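Side-chain contact in RNA-dependent RNA Polymerase (Bombyx mori cytoplasmic polyhedrosis virus, PDB 6TZ0), which transcribes and replicates the double-stranded RNA genome of the virus as its RNA-directed RNA polymerase: residues Leu499-Tyr504 with Pro577-Tyr582. Residues are numbered along the deposited sequence; the frame is centred on the assembly and turned at random.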
loop_
_atom_site.group_PDB
_atom_site.type_symbol
_atom_site.label_atom_id
_atom_site.label_comp_id
_atom_site.label_asym_id
_atom_site.label_seq_id
_atom_site.Cartn_x
_atom_site.Cartn_y
_atom_site.Cartn_z
ATOM N N LEU A 499 -3.434 1.345 -15.037
ATOM C CA LEU A 499 -2.685 2.426 -15.675
ATOM C C LEU A 499 -1.326 2.637 -15.024
ATOM O O LEU A 499 -0.374 3.054 -15.689
ATOM C CB LEU A 499 -3.480 3.726 -15.648
ATOM C CG LEU A 499 -4.630 3.810 -16.637
ATOM C CD1 LEU A 499 -5.362 5.123 -16.449
ATOM C CD2 LEU A 499 -4.080 3.683 -18.044
ATOM N N SER A 500 -1.211 2.358 -13.734
ATOM C CA SER A 500 0.058 2.512 -13.046
ATOM C C SER A 500 0.898 1.246 -13.050
ATOM O O SER A 500 1.865 1.167 -12.289
ATOM C CB SER A 500 -0.190 2.957 -11.608
ATOM O OG SER A 500 -0.886 1.961 -10.886
ATOM N N PHE A 501 0.569 0.262 -13.882
ATOM C CA PHE A 501 1.263 -1.014 -13.788
ATOM C C PHE A 501 2.530 -1.032 -14.632
ATOM O O PHE A 501 3.558 -1.564 -14.200
ATOM C CB PHE A 501 0.331 -2.152 -14.183
ATOM C CG PHE A 501 0.934 -3.502 -14.001
ATOM C CD1 PHE A 501 1.163 -3.996 -12.730
ATOM C CD2 PHE A 501 1.257 -4.286 -15.092
ATOM C CE1 PHE A 501 1.718 -5.237 -12.552
ATOM C CE2 PHE A 501 1.812 -5.525 -14.917
ATOM C CZ PHE A 501 2.042 -6.003 -13.646
ATOM N N MET A 502 2.480 -0.471 -15.835
ATOM C CA MET A 502 3.683 -0.405 -16.660
ATOM C C MET A 502 4.739 0.590 -16.159
ATOM O O MET A 502 5.933 0.268 -16.293
ATOM C CB MET A 502 3.283 -0.148 -18.122
ATOM C CG MET A 502 4.428 -0.196 -19.128
ATOM S SD MET A 502 5.315 -1.758 -19.213
ATOM C CE MET A 502 4.161 -2.755 -20.136
ATOM N N PRO A 503 4.414 1.769 -15.582
ATOM C CA PRO A 503 5.473 2.518 -14.875
ATOM C C PRO A 503 6.107 1.762 -13.716
ATOM O O PRO A 503 7.325 1.864 -13.510
ATOM C CB PRO A 503 4.741 3.777 -14.400
ATOM C CG PRO A 503 3.709 3.979 -15.393
ATOM C CD PRO A 503 3.233 2.637 -15.785
ATOM N N TYR A 504 5.313 0.986 -12.975
ATOM C CA TYR A 504 5.850 0.121 -11.932
ATOM C C TYR A 504 6.774 -0.945 -12.499
ATOM O O TYR A 504 7.843 -1.209 -11.942
ATOM C CB TYR A 504 4.704 -0.529 -11.155
ATOM C CG TYR A 504 5.150 -1.649 -10.250
ATOM C CD1 TYR A 504 5.881 -1.395 -9.104
ATOM C CD2 TYR A 504 4.842 -2.967 -10.554
ATOM C CE1 TYR A 504 6.294 -2.420 -8.285
ATOM C CE2 TYR A 504 5.257 -3.997 -9.749
ATOM C CZ TYR A 504 5.979 -3.716 -8.613
ATOM O OH TYR A 504 6.386 -4.743 -7.803
ATOM N N PRO A 577 4.507 -5.087 -28.100
ATOM C CA PRO A 577 3.121 -5.027 -28.559
ATOM C C PRO A 577 2.201 -5.708 -27.559
ATOM O O PRO A 577 2.628 -6.536 -26.750
ATOM C CB PRO A 577 3.162 -5.803 -29.877
ATOM C CG PRO A 577 4.209 -6.822 -29.637
ATOM C CD PRO A 577 5.245 -6.180 -28.753
ATOM N N ARG A 578 0.925 -5.323 -27.626
ATOM C CA ARG A 578 -0.182 -5.988 -26.934
ATOM C C ARG A 578 0.000 -5.960 -25.413
ATOM O O ARG A 578 0.265 -6.975 -24.773
ATOM C CB ARG A 578 -0.364 -7.434 -27.425
ATOM C CG ARG A 578 -1.240 -7.613 -28.645
ATOM C CD ARG A 578 -0.550 -7.152 -29.889
ATOM N NE ARG A 578 -1.250 -7.527 -31.100
ATOM C CZ ARG A 578 -0.884 -7.113 -32.302
ATOM N NH1 ARG A 578 -1.555 -7.502 -33.364
ATOM N NH2 ARG A 578 0.154 -6.304 -32.437
ATOM N N PHE A 579 -0.104 -4.760 -24.845
ATOM C CA PHE A 579 -0.111 -4.686 -23.388
ATOM C C PHE A 579 -1.515 -4.803 -22.807
ATOM O O PHE A 579 -1.814 -5.762 -22.098
ATOM C CB PHE A 579 0.576 -3.408 -22.899
ATOM C CG PHE A 579 0.372 -3.139 -21.437
ATOM C CD1 PHE A 579 0.812 -4.033 -20.478
ATOM C CD2 PHE A 579 -0.223 -1.963 -21.022
ATOM C CE1 PHE A 579 0.619 -3.775 -19.135
ATOM C CE2 PHE A 579 -0.408 -1.701 -19.684
ATOM C CZ PHE A 579 0.016 -2.605 -18.741
ATOM N N GLY A 580 -2.387 -3.855 -23.082
ATOM C CA GLY A 580 -3.710 -3.934 -22.516
ATOM C C GLY A 580 -4.766 -4.038 -23.584
ATOM O O GLY A 580 -4.943 -5.069 -24.232
ATOM N N PRO A 581 -5.521 -2.954 -23.757
ATOM C CA PRO A 581 -6.267 -2.755 -24.997
ATOM C C PRO A 581 -5.432 -2.149 -26.109
ATOM O O PRO A 581 -5.976 -1.840 -27.173
ATOM C CB PRO A 581 -7.375 -1.797 -24.562
ATOM C CG PRO A 581 -6.781 -1.029 -23.459
ATOM C CD PRO A 581 -5.871 -1.957 -22.734
ATOM N N TYR A 582 -4.134 -1.978 -25.887
ATOM C CA TYR A 582 -3.250 -1.268 -26.790
ATOM C C TYR A 582 -2.470 -2.250 -27.643
ATOM O O TYR A 582 -2.222 -3.386 -27.245
ATOM C CB TYR A 582 -2.279 -0.388 -26.012
ATOM C CG TYR A 582 -2.969 0.622 -25.148
ATOM C CD1 TYR A 582 -3.532 1.757 -25.698
ATOM C CD2 TYR A 582 -3.047 0.442 -23.778
ATOM C CE1 TYR A 582 -4.163 2.680 -24.911
ATOM C CE2 TYR A 582 -3.676 1.360 -22.982
ATOM C CZ TYR A 582 -4.232 2.478 -23.554
ATOM O OH TYR A 582 -4.861 3.399 -22.765
#
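Phe579 and Met502 both carry CG anti to the backbone N (chi1 169° and -174°), which sends the phenyl ring from its loop toward helix 501-508 and the methionine chain out to meet it. Bends at chi2 and chi3 then fold the thioether back, laying the terminal methyl over one face of the ring. Met502 CE sits 4.0 Å from the centroid of the Phe579 ring, a CH-pi contact displaced toward the rim, where CE lies 3.6 Å from Phe579 CD1. The sulfur, SD, makes the Met-aromatic contact from 5.3 Å above that face. An unbranched, flexible methionine can curl to fit a flat surface. Phe501 meets Phe579 edge to edge, its CD2 4.1 Å from Phe579 CE1, while Trp417 and Phe420 pack against the Phe501 ring. Phenylalanine suits both places: the Phe579 ring offers a face to the methyl and an edge to Phe501, and neither side chain buries a polar atom. Phe498 stacks on Phe579, and His413 touches both Phe579 and Met502. The contact ties the loop before strand 585-591 to helix 501-508 in the polymerase domain, away from the metal- and nucleotide-binding sites. Its cohesion comes from dispersion and buried apolar surface, probably with a small electrostatic contribution from the polarised S-CH3 hydrogens.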